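Long-range contacts in spectinomycin phosphotransferase (Legionella pneumophila, PDB 3I1A), which phosphorylates the antibiotic spectinomycin, which confers resistance, and has a protein-kinase-like fold that binds nucleotide and magnesium: residues S64-L69 with T131-I137; L125-H129 with R241-F245; F174-F178 with F313-F317; L195-I199 with T275-Y279. All coordinates share one frame; numbering follows the deposited sequence.

Contact 1: S64-L69 with T131-I137; sequences SIIRLL and TSVPISI
Ile137 and Leu68 carry this contact, each giving up about 80 Å² of surface to the other segment, with Thr131 third at 42 Å². The fold is that of the protein-kinase-like phosphotransferases. Helix 61-71 follows the strand that holds the nucleotide-binding Lys52, so its place in the chain matches that of the kinase C helix. Segment 131-137 is the turn after helix 115-129 together with the start of the short helix 135-138.

The main packing element is a knob into a hole: Ile137 enters the diamond made by Ser64, Ile65, Arg67 and Leu68. Its CG2 branch lies anti to the backbone N (chi1 -64°) and meets Ile65 CD1 at 3.6 Å. The other branch is extended (chi2 172°), which carries CD1 to 3.4 Å from Arg67 NH2. That methyl approaches the guanidinium at its edge and in its plane. On the Leu68 side the same methyl lies 4.3 Å from Leu68 CD2.

Leu68 also reaches the loop. Its branched end abuts the proline ring at the CD carbon, with Leu68 CD1 4.0 Å from Pro134 CD, at the residue that takes the N-cap position of helix 135-138. Thr131 presents its two branches to different partners: OG1 hydrogen-bonds to Gln127 O, back in the preceding helix, while the methyl faces helix 61-71. Below the interface, Ile65, Leu69 and Val133 all rest on Leu208 of strand 207-209. The Thr131 methyl, CG2, stops 4.1 Å from Leu68 CG.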
loop_
_atom_site.group_PDB
_atom_site.type_symbol
_atom_site.label_atom_id
_atom_site.label_comp_id
_atom_site.label_asym_id
_atom_site.label_seq_id
_atom_site.Cartn_x
_atom_site.Cartn_y
_atom_site.Cartn_z
ATOM N N SER A 64 -4.623 -8.221 -13.139
ATOM C CA SER A 64 -6.044 -8.211 -13.482
ATOM C C SER A 64 -6.645 -6.835 -13.217
ATOM O O SER A 64 -7.390 -6.300 -14.033
ATOM C CB SER A 64 -6.800 -9.244 -12.651
ATOM O OG SER A 64 -8.185 -9.218 -12.959
ATOM N N ILE A 65 -6.316 -6.263 -12.065
ATOM C CA ILE A 65 -6.855 -4.955 -11.718
ATOM C C ILE A 65 -6.251 -3.833 -12.553
ATOM O O ILE A 65 -6.968 -2.927 -12.943
ATOM C CB ILE A 65 -6.679 -4.685 -10.215
ATOM C CG1 ILE A 65 -7.552 -5.677 -9.443
ATOM C CG2 ILE A 65 -7.086 -3.254 -9.866
ATOM C CD1 ILE A 65 -9.031 -5.645 -9.853
ATOM N N ILE A 66 -4.952 -3.918 -12.832
ATOM C CA ILE A 66 -4.262 -2.913 -13.640
ATOM C C ILE A 66 -4.911 -2.907 -15.018
ATOM O O ILE A 66 -5.144 -1.841 -15.590
ATOM C CB ILE A 66 -2.742 -3.246 -13.798
ATOM C CG1 ILE A 66 -2.010 -3.012 -12.473
ATOM C CG2 ILE A 66 -2.120 -2.398 -14.900
ATOM C CD1 ILE A 66 -2.115 -1.600 -11.960
ATOM N N ARG A 67 -5.213 -4.095 -15.541
ATOM C CA ARG A 67 -5.856 -4.186 -16.854
ATOM C C ARG A 67 -7.261 -3.584 -16.801
ATOM O O ARG A 67 -7.656 -2.811 -17.680
ATOM C CB ARG A 67 -5.941 -5.640 -17.330
ATOM C CG ARG A 67 -6.608 -5.753 -18.689
ATOM C CD ARG A 67 -7.440 -6.997 -18.813
ATOM N NE ARG A 67 -8.834 -6.809 -18.407
ATOM C CZ ARG A 67 -9.343 -7.155 -17.224
ATOM N NH1 ARG A 67 -8.573 -7.717 -16.290
ATOM N NH2 ARG A 67 -10.636 -6.960 -16.985
ATOM N N LEU A 68 -8.024 -3.910 -15.760
ATOM C CA LEU A 68 -9.376 -3.364 -15.645
ATOM C C LEU A 68 -9.341 -1.834 -15.603
ATOM O O LEU A 68 -10.121 -1.184 -16.290
ATOM C CB LEU A 68 -10.066 -3.917 -14.389
ATOM C CG LEU A 68 -11.434 -3.336 -14.025
ATOM C CD1 LEU A 68 -12.440 -3.612 -15.108
ATOM C CD2 LEU A 68 -11.897 -3.950 -12.715
ATOM N N LEU A 69 -8.432 -1.257 -14.816
ATOM C CA LEU A 69 -8.336 0.205 -14.750
ATOM C C LEU A 69 -7.876 0.767 -16.107
ATOM O O LEU A 69 -8.356 1.809 -16.554
ATOM C CB LEU A 69 -7.361 0.628 -13.633
ATOM C CG LEU A 69 -7.805 0.176 -12.233
ATOM C CD1 LEU A 69 -6.739 0.516 -11.199
ATOM C CD2 LEU A 69 -9.155 0.792 -11.871
ATOM N N THR A 131 -15.613 2.232 -10.488
ATOM C CA THR A 131 -15.338 1.263 -11.529
ATOM C C THR A 131 -16.121 -0.033 -11.334
ATOM O O THR A 131 -16.077 -0.634 -10.266
ATOM C CB THR A 131 -13.828 0.969 -11.610
ATOM O OG1 THR A 131 -13.149 2.151 -12.051
ATOM C CG2 THR A 131 -13.543 -0.133 -12.631
ATOM N N SER A 132 -16.847 -0.441 -12.369
ATOM C CA SER A 132 -17.624 -1.671 -12.307
ATOM C C SER A 132 -16.667 -2.854 -12.350
ATOM O O SER A 132 -15.810 -2.942 -13.229
ATOM C CB SER A 132 -18.600 -1.742 -13.486
ATOM O OG SER A 132 -19.354 -2.937 -13.434
ATOM N N VAL A 133 -16.800 -3.757 -11.388
ATOM C CA VAL A 133 -15.921 -4.913 -11.327
ATOM C C VAL A 133 -16.647 -6.163 -11.837
ATOM O O VAL A 133 -17.694 -6.543 -11.308
ATOM C CB VAL A 133 -15.430 -5.151 -9.875
ATOM C CG1 VAL A 133 -14.393 -6.296 -9.845
ATOM C CG2 VAL A 133 -14.812 -3.851 -9.313
ATOM N N PRO A 134 -16.120 -6.783 -12.907
ATOM C CA PRO A 134 -16.753 -7.987 -13.447
ATOM C C PRO A 134 -16.775 -9.064 -12.356
ATOM O O PRO A 134 -15.863 -9.156 -11.529
ATOM C CB PRO A 134 -15.847 -8.354 -14.617
ATOM C CG PRO A 134 -15.358 -7.018 -15.087
ATOM C CD PRO A 134 -15.002 -6.358 -13.766
ATOM N N ILE A 135 -17.818 -9.884 -12.347
ATOM C CA ILE A 135 -17.909 -10.903 -11.327
ATOM C C ILE A 135 -16.674 -11.802 -11.268
ATOM O O ILE A 135 -16.248 -12.162 -10.184
ATOM C CB ILE A 135 -19.172 -11.756 -11.509
ATOM C CG1 ILE A 135 -20.411 -10.884 -11.313
ATOM C CG2 ILE A 135 -19.198 -12.882 -10.477
ATOM C CD1 ILE A 135 -20.528 -10.298 -9.910
ATOM N N SER A 136 -16.095 -12.147 -12.420
ATOM C CA SER A 136 -14.917 -13.010 -12.455
ATOM C C SER A 136 -13.802 -12.394 -11.633
ATOM O O SER A 136 -13.070 -13.096 -10.931
ATOM C CB SER A 136 -14.429 -13.235 -13.898
ATOM O OG SER A 136 -14.010 -12.020 -14.518
ATOM N N ILE A 137 -13.672 -11.074 -11.716
ATOM C CA ILE A 137 -12.638 -10.386 -10.959
ATOM C C ILE A 137 -13.056 -10.208 -9.498
ATOM O O ILE A 137 -12.210 -10.273 -8.620
ATOM C CB ILE A 137 -12.300 -9.032 -11.616
ATOM C CG1 ILE A 137 -11.715 -9.321 -13.009
ATOM C CG2 ILE A 137 -11.316 -8.228 -10.734
ATOM C CD1 ILE A 137 -11.498 -8.096 -13.889
#

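Contact 2: L125-H129 with R241-F245; sequences LRQIH and RDLMF
Asp242 OD2 is gripped twice, by NE2 of His129 across the contact and by the backbone N of His210. The other oxygen, OD1, takes the backbone N of Ser211, and three N-H groups thus fix the rotation of the carboxylate. This is consistent with the protein-kinase arrangement, in which an aspartate at the start of helix F binds backbone amides of the catalytic loop.

The His129 NE2 to Asp242 OD2 bond is 2.9 Å long and nearly straight, at 169°. OD2 lies almost exactly in the imidazole plane. His129 CG is anti to the carbonyl carbon (chi1 -66°), which turns the NE2 edge of the ring to the acid. Seen from the acid, the donor comes from the anti side and stands 21° out of the carboxylate plane. The other ring nitrogen, ND1, is hydrogen-bonded to Tyr267 OH, so both ring nitrogens are held and the imidazole links helix 115-129 to helix 257-267.

Apolar groups flank the bond. Leu125 lays CD1 3.8 Å from Asp242 OD2, and Phe263 packs against both Leu125 and Leu243. With all four touching residues buried, the polar atoms of this network are satisfied inside the protein. Leu243 CD2 lies 4.4 Å from Leu125 CD2.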
loop_
_atom_site.group_PDB
_atom_site.type_symbol
_atom_site.label_atom_id
_atom_site.label_comp_id
_atom_site.label_asym_id
_atom_site.label_seq_id
_atom_site.Cartn_x
_atom_site.Cartn_y
_atom_site.Cartn_z
ATOM N N LEU A 125 -9.439 8.795 -7.498
ATOM C CA LEU A 125 -9.896 7.811 -6.538
ATOM C C LEU A 125 -11.403 7.641 -6.680
ATOM O O LEU A 125 -11.919 6.549 -6.490
ATOM C CB LEU A 125 -9.514 8.218 -5.124
ATOM C CG LEU A 125 -9.528 7.100 -4.089
ATOM C CD1 LEU A 125 -8.624 5.948 -4.544
ATOM C CD2 LEU A 125 -9.004 7.637 -2.767
ATOM N N ARG A 126 -12.138 8.696 -7.037
ATOM C CA ARG A 126 -13.578 8.509 -7.232
ATOM C C ARG A 126 -13.798 7.609 -8.459
ATOM O O ARG A 126 -14.695 6.757 -8.474
ATOM C CB ARG A 126 -14.275 9.867 -7.427
ATOM C CG ARG A 126 -15.805 9.780 -7.662
ATOM C CD ARG A 126 -16.541 9.258 -6.434
ATOM N NE ARG A 126 -17.983 9.104 -6.675
ATOM C CZ ARG A 126 -18.851 10.115 -6.756
ATOM N NH1 ARG A 126 -18.450 11.374 -6.613
ATOM N NH2 ARG A 126 -20.141 9.868 -6.989
ATOM N N GLN A 127 -12.981 7.801 -9.494
ATOM C CA GLN A 127 -13.073 6.989 -10.709
ATOM C C GLN A 127 -12.871 5.518 -10.382
ATOM O O GLN A 127 -13.565 4.645 -10.906
ATOM C CB GLN A 127 -11.993 7.378 -11.722
ATOM C CG GLN A 127 -12.345 8.491 -12.688
ATOM C CD GLN A 127 -11.337 8.553 -13.823
ATOM O OE1 GLN A 127 -10.203 8.957 -13.620
ATOM N NE2 GLN A 127 -11.741 8.124 -15.013
ATOM N N ILE A 128 -11.891 5.258 -9.531
ATOM C CA ILE A 128 -11.567 3.897 -9.129
ATOM C C ILE A 128 -12.731 3.313 -8.343
ATOM O O ILE A 128 -13.198 2.204 -8.633
ATOM C CB ILE A 128 -10.252 3.871 -8.282
ATOM C CG1 ILE A 128 -9.049 4.194 -9.174
ATOM C CG2 ILE A 128 -10.064 2.487 -7.630
ATOM C CD1 ILE A 128 -7.820 4.698 -8.393
ATOM N N HIS A 129 -13.229 4.054 -7.365
ATOM C CA HIS A 129 -14.331 3.548 -6.560
ATOM C C HIS A 129 -15.605 3.313 -7.365
ATOM O O HIS A 129 -16.428 2.498 -6.979
ATOM C CB HIS A 129 -14.634 4.509 -5.403
ATOM C CG HIS A 129 -13.525 4.597 -4.402
ATOM N ND1 HIS A 129 -13.487 5.547 -3.407
ATOM C CD2 HIS A 129 -12.435 3.817 -4.220
ATOM C CE1 HIS A 129 -12.419 5.346 -2.649
ATOM N NE2 HIS A 129 -11.764 4.300 -3.123
ATOM N N ARG A 241 -12.255 2.666 3.330
ATOM C CA ARG A 241 -10.978 1.936 3.391
ATOM C C ARG A 241 -9.885 2.821 2.770
ATOM O O ARG A 241 -8.720 2.825 3.218
ATOM C CB ARG A 241 -11.099 0.655 2.585
ATOM C CG ARG A 241 -9.779 0.003 2.196
ATOM C CD ARG A 241 -9.126 -0.693 3.371
ATOM N NE ARG A 241 -8.343 0.249 4.171
ATOM C CZ ARG A 241 -7.563 -0.132 5.169
ATOM N NH1 ARG A 241 -7.469 -1.426 5.474
ATOM N NH2 ARG A 241 -6.891 0.779 5.871
ATOM N N ASP A 242 -10.243 3.530 1.701
ATOM C CA ASP A 242 -9.300 4.439 1.069
ATOM C C ASP A 242 -9.433 5.882 1.581
ATOM O O ASP A 242 -8.428 6.593 1.763
ATOM C CB ASP A 242 -9.476 4.457 -0.465
ATOM C CG ASP A 242 -8.957 3.201 -1.127
ATOM O OD1 ASP A 242 -8.207 2.442 -0.478
ATOM O OD2 ASP A 242 -9.279 2.992 -2.312
ATOM N N LEU A 243 -10.658 6.334 1.830
ATOM C CA LEU A 243 -10.829 7.714 2.261
ATOM C C LEU A 243 -10.165 8.054 3.598
ATOM O O LEU A 243 -9.838 9.213 3.841
ATOM C CB LEU A 243 -12.328 8.089 2.289
ATOM C CG LEU A 243 -12.968 8.048 0.891
ATOM C CD1 LEU A 243 -14.463 8.511 0.943
ATOM C CD2 LEU A 243 -12.168 8.943 -0.054
ATOM N N MET A 244 -9.950 7.048 4.443
ATOM C CA MET A 244 -9.360 7.276 5.752
ATOM C C MET A 244 -7.971 7.902 5.664
ATOM O O MET A 244 -7.513 8.546 6.612
ATOM C CB MET A 244 -9.274 5.962 6.529
ATOM C CG MET A 244 -8.359 4.930 5.906
ATOM S SD MET A 244 -7.321 4.049 7.147
ATOM C CE MET A 244 -5.899 5.216 7.215
ATOM N N PHE A 245 -7.316 7.729 4.530
ATOM C CA PHE A 245 -5.975 8.275 4.357
ATOM C C PHE A 245 -5.963 9.785 4.113
ATOM O O PHE A 245 -4.962 10.454 4.386
ATOM C CB PHE A 245 -5.273 7.562 3.201
ATOM C CG PHE A 245 -4.913 6.128 3.515
ATOM C CD1 PHE A 245 -5.779 5.084 3.177
ATOM C CD2 PHE A 245 -3.736 5.828 4.197
ATOM C CE1 PHE A 245 -5.474 3.757 3.520
ATOM C CE2 PHE A 245 -3.427 4.495 4.540
ATOM C CZ PHE A 245 -4.292 3.471 4.202
#

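Contact 3: F174-F178 with F313-F317; sequences FKSFF and FKEMF
Phe174, Phe177 and Phe313 all carry their rings trans to the main-chain nitrogen (chi1 -174° for Phe177), and from there the rings reach the other segment. The result is an aromatic cluster in the helical part of the kinase-like C-terminal lobe, joining helix 169-180 to residues 313-317, on and just beyond helix 303-315.

Phe174 and Phe313 form a T-shaped pair. Their centroids are 5.0 Å apart and their planes stand at 86°. Phe174 supplies the edge: its CE1 comes over one face of Phe313, displaced toward the rim, and lies 3.5 Å from Phe313 CE1.

Phe177 loses more surface than any other residue here, 98 Å². The aliphatic part of Lys314 lies over one face of its ring in a CH-pi contact, with Lys314 CG 3.6 Å from the Phe177 centroid and almost on the ring normal. The lysine chain bends at its third torsion, and the cation makes a cation-pi interaction with Phe310. At the rim, Phe177 turns its edge toward the face of Phe317 in an offset edge-to-face pair, planes 72° apart, with Phe177 CE2 3.7 Å from Phe317 CD1. Phe313 also touches this ring, its CE2 lying 4.0 Å from Phe177 CD2.

Other helices complete the cluster. Leu296 and Leu297 of helix 274-297 touch Phe174, Ile289 of the same helix touches Phe313, and Ile185 of helix 182-198 lies against both Phe178 and Phe317. Phe178 itself adds a looser touch, from its CD1 to Phe313 CZ at 4.4 Å.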
loop_
_atom_site.group_PDB
_atom_site.type_symbol
_atom_site.label_atom_id
_atom_site.label_comp_id
_atom_site.label_asym_id
_atom_site.label_seq_id
_atom_site.Cartn_x
_atom_site.Cartn_y
_atom_site.Cartn_z
ATOM N N PHE A 174 11.124 -0.984 24.214
ATOM C CA PHE A 174 9.783 -1.104 23.634
ATOM C C PHE A 174 8.730 -1.316 24.722
ATOM O O PHE A 174 7.669 -0.699 24.688
ATOM C CB PHE A 174 9.732 -2.278 22.662
ATOM C CG PHE A 174 8.348 -2.577 22.163
ATOM C CD1 PHE A 174 7.720 -1.707 21.268
ATOM C CD2 PHE A 174 7.655 -3.700 22.633
ATOM C CE1 PHE A 174 6.412 -1.948 20.851
ATOM C CE2 PHE A 174 6.346 -3.957 22.226
ATOM C CZ PHE A 174 5.722 -3.072 21.330
ATOM N N LYS A 175 9.017 -2.197 25.679
ATOM C CA LYS A 175 8.072 -2.426 26.767
ATOM C C LYS A 175 7.833 -1.151 27.582
ATOM O O LYS A 175 6.705 -0.884 27.996
ATOM C CB LYS A 175 8.570 -3.547 27.675
ATOM C CG LYS A 175 8.489 -4.928 27.015
ATOM C CD LYS A 175 8.861 -6.016 28.005
ATOM C CE LYS A 175 8.816 -7.392 27.365
ATOM N NZ LYS A 175 9.154 -8.419 28.360
ATOM N N SER A 176 8.897 -0.380 27.809
ATOM C CA SER A 176 8.792 0.867 28.554
ATOM C C SER A 176 7.886 1.842 27.817
ATOM O O SER A 176 7.024 2.487 28.419
ATOM C CB SER A 176 10.172 1.512 28.734
ATOM O OG SER A 176 10.979 0.757 29.618
ATOM N N PHE A 177 8.087 1.941 26.506
ATOM C CA PHE A 177 7.302 2.849 25.683
ATOM C C PHE A 177 5.842 2.387 25.642
ATOM O O PHE A 177 4.925 3.200 25.691
ATOM C CB PHE A 177 7.838 2.911 24.245
ATOM C CG PHE A 177 7.150 3.949 23.401
ATOM C CD1 PHE A 177 7.543 5.278 23.445
ATOM C CD2 PHE A 177 6.058 3.601 22.611
ATOM C CE1 PHE A 177 6.855 6.254 22.711
ATOM C CE2 PHE A 177 5.368 4.555 21.880
ATOM C CZ PHE A 177 5.765 5.887 21.928
ATOM N N PHE A 178 5.641 1.082 25.515
ATOM C CA PHE A 178 4.276 0.509 25.464
ATOM C C PHE A 178 3.577 0.839 26.777
ATOM O O PHE A 178 2.447 1.341 26.821
ATOM C CB PHE A 178 4.369 -1.013 25.318
ATOM C CG PHE A 178 3.082 -1.680 24.879
ATOM C CD1 PHE A 178 2.940 -2.155 23.569
ATOM C CD2 PHE A 178 2.023 -1.850 25.776
ATOM C CE1 PHE A 178 1.767 -2.799 23.152
ATOM C CE2 PHE A 178 0.839 -2.493 25.372
ATOM C CZ PHE A 178 0.714 -2.969 24.055
ATOM N N PHE A 313 7.179 2.661 15.128
ATOM C CA PHE A 313 6.178 2.470 16.169
ATOM C C PHE A 313 6.006 3.755 16.998
ATOM O O PHE A 313 4.880 4.194 17.266
ATOM C CB PHE A 313 6.613 1.298 17.061
ATOM C CG PHE A 313 5.549 0.829 18.019
ATOM C CD1 PHE A 313 4.900 -0.394 17.822
ATOM C CD2 PHE A 313 5.199 1.607 19.113
ATOM C CE1 PHE A 313 3.912 -0.825 18.717
ATOM C CE2 PHE A 313 4.209 1.180 20.014
ATOM C CZ PHE A 313 3.571 -0.028 19.813
ATOM N N LYS A 314 7.114 4.382 17.396
ATOM C CA LYS A 314 6.977 5.586 18.219
ATOM C C LYS A 314 6.422 6.796 17.499
ATOM O O LYS A 314 5.674 7.594 18.084
ATOM C CB LYS A 314 8.319 5.941 18.865
ATOM C CG LYS A 314 8.714 4.901 19.905
ATOM C CD LYS A 314 9.909 5.321 20.746
ATOM C CE LYS A 314 11.208 5.263 19.971
ATOM N NZ LYS A 314 12.351 5.596 20.886
ATOM N N GLU A 315 6.799 6.939 16.231
ATOM C CA GLU A 315 6.337 8.060 15.441
ATOM C C GLU A 315 4.824 8.107 15.350
ATOM O O GLU A 315 4.255 9.191 15.202
ATOM C CB GLU A 315 6.923 7.991 14.040
ATOM C CG GLU A 315 8.378 8.385 13.992
ATOM C CD GLU A 315 8.896 8.434 12.575
ATOM O OE1 GLU A 315 9.926 9.100 12.358
ATOM O OE2 GLU A 315 8.271 7.803 11.690
ATOM N N MET A 316 4.173 6.944 15.419
ATOM C CA MET A 316 2.702 6.918 15.327
ATOM C C MET A 316 2.059 7.733 16.431
ATOM O O MET A 316 0.919 8.210 16.295
ATOM C CB MET A 316 2.171 5.478 15.410
ATOM C CG MET A 316 2.722 4.567 14.315
ATOM S SD MET A 316 1.983 2.913 14.232
ATOM C CE MET A 316 1.997 2.390 16.003
ATOM N N PHE A 317 2.782 7.883 17.538
ATOM C CA PHE A 317 2.276 8.630 18.690
ATOM C C PHE A 317 2.714 10.094 18.752
ATOM O O PHE A 317 2.426 10.794 19.731
ATOM C CB PHE A 317 2.673 7.902 19.990
ATOM C CG PHE A 317 2.121 6.512 20.089
ATOM C CD1 PHE A 317 2.756 5.447 19.442
ATOM C CD2 PHE A 317 0.919 6.265 20.772
ATOM C CE1 PHE A 317 2.211 4.162 19.470
ATOM C CE2 PHE A 317 0.360 4.979 20.802
ATOM C CZ PHE A 317 1.000 3.925 20.153
#

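Contact 4: L195-I199 with T275-Y279; sequences LSKKI and TILSY
Leu195 and Tyr279 bring the two backbones together, their CA atoms only 5.6 Å apart, and the spacing has opened to 7.0 Å between the CA atoms of Ile199 and Ile276. This is a close helix-helix packing in the helical part of the kinase-like C-terminal lobe, between the last turn of helix 182-198 and the first turns of helix 274-297.

At the narrow end Leu195 lies directly on the opposing main chain. Its CD1 stands 3.4 Å from Tyr279 N, an amide already bonded to Thr275 O, and 3.5 Å from Ser278 OG. That hydroxyl is hydrogen-bonded to Glu330, so the methyl faces a polar atom that is already satisfied.

Past the end of its helix, Ile199 points a chain extended at chi2 (173°) between two residues: CD1 is 3.8 Å from both Ile276 CG1 and Tyr279 CB. The Tyr279 ring meets Leu195 CB at its edge, and Ser196 CB lies 3.8 Å from Tyr279 CE1. Tyr279 OH is hydrogen-bonded to Arg151, and Tyr146 packs against the ring edge-to-face. The methyl of Thr275 touches both Leu195 and Ile199, its CG2 lying 3.9 Å from Leu195 CD2 and from Ile199 CG1.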
loop_
_atom_site.group_PDB
_atom_site.type_symbol
_atom_site.label_atom_id
_atom_site.label_comp_id
_atom_site.label_asym_id
_atom_site.label_seq_id
_atom_site.Cartn_x
_atom_site.Cartn_y
_atom_site.Cartn_z
ATOM N N LEU A 195 -16.153 -0.330 17.188
ATOM C CA LEU A 195 -16.642 0.129 15.909
ATOM C C LEU A 195 -16.921 -1.041 14.979
ATOM O O LEU A 195 -17.867 -0.981 14.191
ATOM C CB LEU A 195 -15.651 1.119 15.281
ATOM C CG LEU A 195 -15.479 2.435 16.050
ATOM C CD1 LEU A 195 -14.541 3.375 15.282
ATOM C CD2 LEU A 195 -16.841 3.105 16.250
ATOM N N SER A 196 -16.137 -2.116 15.061
ATOM C CA SER A 196 -16.405 -3.243 14.177
ATOM C C SER A 196 -17.755 -3.864 14.505
ATOM O O SER A 196 -18.449 -4.354 13.618
ATOM C CB SER A 196 -15.319 -4.331 14.262
ATOM O OG SER A 196 -15.356 -5.036 15.487
ATOM N N LYS A 197 -18.117 -3.842 15.782
ATOM C CA LYS A 197 -19.378 -4.427 16.229
ATOM C C LYS A 197 -20.586 -3.608 15.796
ATOM O O LYS A 197 -21.668 -4.153 15.595
ATOM C CB LYS A 197 -19.380 -4.565 17.753
ATOM C CG LYS A 197 -18.529 -5.699 18.289
ATOM C CD LYS A 197 -18.500 -5.686 19.819
ATOM C CE LYS A 197 -17.775 -6.901 20.370
ATOM N NZ LYS A 197 -17.694 -6.887 21.868
ATOM N N LYS A 198 -20.390 -2.305 15.641
ATOM C CA LYS A 198 -21.459 -1.396 15.261
ATOM C C LYS A 198 -21.674 -1.325 13.749
ATOM O O LYS A 198 -22.732 -0.884 13.275
ATOM C CB LYS A 198 -21.159 -0.005 15.808
ATOM N N ILE A 199 -20.682 -1.769 12.987
ATOM C CA ILE A 199 -20.791 -1.721 11.533
ATOM C C ILE A 199 -21.521 -2.938 10.973
ATOM O O ILE A 199 -21.106 -4.071 11.190
ATOM C CB ILE A 199 -19.374 -1.630 10.884
ATOM C CG1 ILE A 199 -18.696 -0.326 11.316
ATOM C CG2 ILE A 199 -19.478 -1.740 9.366
ATOM C CD1 ILE A 199 -17.239 -0.222 10.875
ATOM N N THR A 275 -18.317 6.279 11.010
ATOM C CA THR A 275 -18.044 5.137 11.858
ATOM C C THR A 275 -17.055 4.225 11.137
ATOM O O THR A 275 -16.112 3.715 11.736
ATOM C CB THR A 275 -19.328 4.357 12.172
ATOM O OG1 THR A 275 -20.253 5.228 12.856
ATOM C CG2 THR A 275 -19.025 3.163 13.021
ATOM N N ILE A 276 -17.267 4.020 9.846
ATOM C CA ILE A 276 -16.344 3.172 9.118
ATOM C C ILE A 276 -15.002 3.886 8.934
ATOM O O ILE A 276 -13.950 3.258 9.005
ATOM C CB ILE A 276 -16.897 2.747 7.740
ATOM C CG1 ILE A 276 -18.234 2.011 7.923
ATOM C CG2 ILE A 276 -15.895 1.779 7.061
ATOM C CD1 ILE A 276 -18.908 1.629 6.590
ATOM N N LEU A 277 -15.032 5.197 8.727
ATOM C CA LEU A 277 -13.778 5.940 8.553
ATOM C C LEU A 277 -12.950 5.875 9.853
ATOM O O LEU A 277 -11.735 5.668 9.820
ATOM C CB LEU A 277 -14.054 7.412 8.210
ATOM C CG LEU A 277 -12.851 8.222 7.699
ATOM C CD1 LEU A 277 -12.608 7.933 6.223
ATOM C CD2 LEU A 277 -13.151 9.718 7.853
ATOM N N SER A 278 -13.613 6.042 10.996
ATOM C CA SER A 278 -12.903 5.989 12.277
ATOM C C SER A 278 -12.410 4.560 12.551
ATOM O O SER A 278 -11.321 4.361 13.093
ATOM C CB SER A 278 -13.804 6.456 13.418
ATOM O OG SER A 278 -13.075 6.469 14.646
ATOM N N TYR A 279 -13.209 3.569 12.172
ATOM C CA TYR A 279 -12.814 2.173 12.349
ATOM C C TYR A 279 -11.488 1.893 11.621
ATOM O O TYR A 279 -10.566 1.292 12.182
ATOM C CB TYR A 279 -13.866 1.226 11.772
ATOM C CG TYR A 279 -13.346 -0.192 11.644
ATOM C CD1 TYR A 279 -13.165 -0.989 12.773
ATOM C CD2 TYR A 279 -12.951 -0.706 10.402
ATOM C CE1 TYR A 279 -12.602 -2.257 12.668
ATOM C CE2 TYR A 279 -12.378 -1.976 10.285
ATOM C CZ TYR A 279 -12.212 -2.744 11.430
ATOM O OH TYR A 279 -11.670 -3.988 11.314
#

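The four contacts run from the nucleotide-binding side of the molecule to its far helices. Contacts 1 and 2 have centres 16 Å apart, and their segments 125-129 and 131-137 adjoin in the sequence, across the end of helix 115-129. Of the magnesium-binding residues, with no metal bound here, Asp230 has its side chain about 11 Å from that of Ile65, and Asn217 about 9 Å from that of Asp242. The segments of contacts 2 and 4 touch, Leu277 CD1 lying 3.3 Å from Met244 N. Contacts 3 and 4, with centres 25 Å apart, lie away from the annotated sites and tie together two pairs of consecutive helices. Contacts 1 and 3, about 40 Å apart between centres, flank the chain's centre.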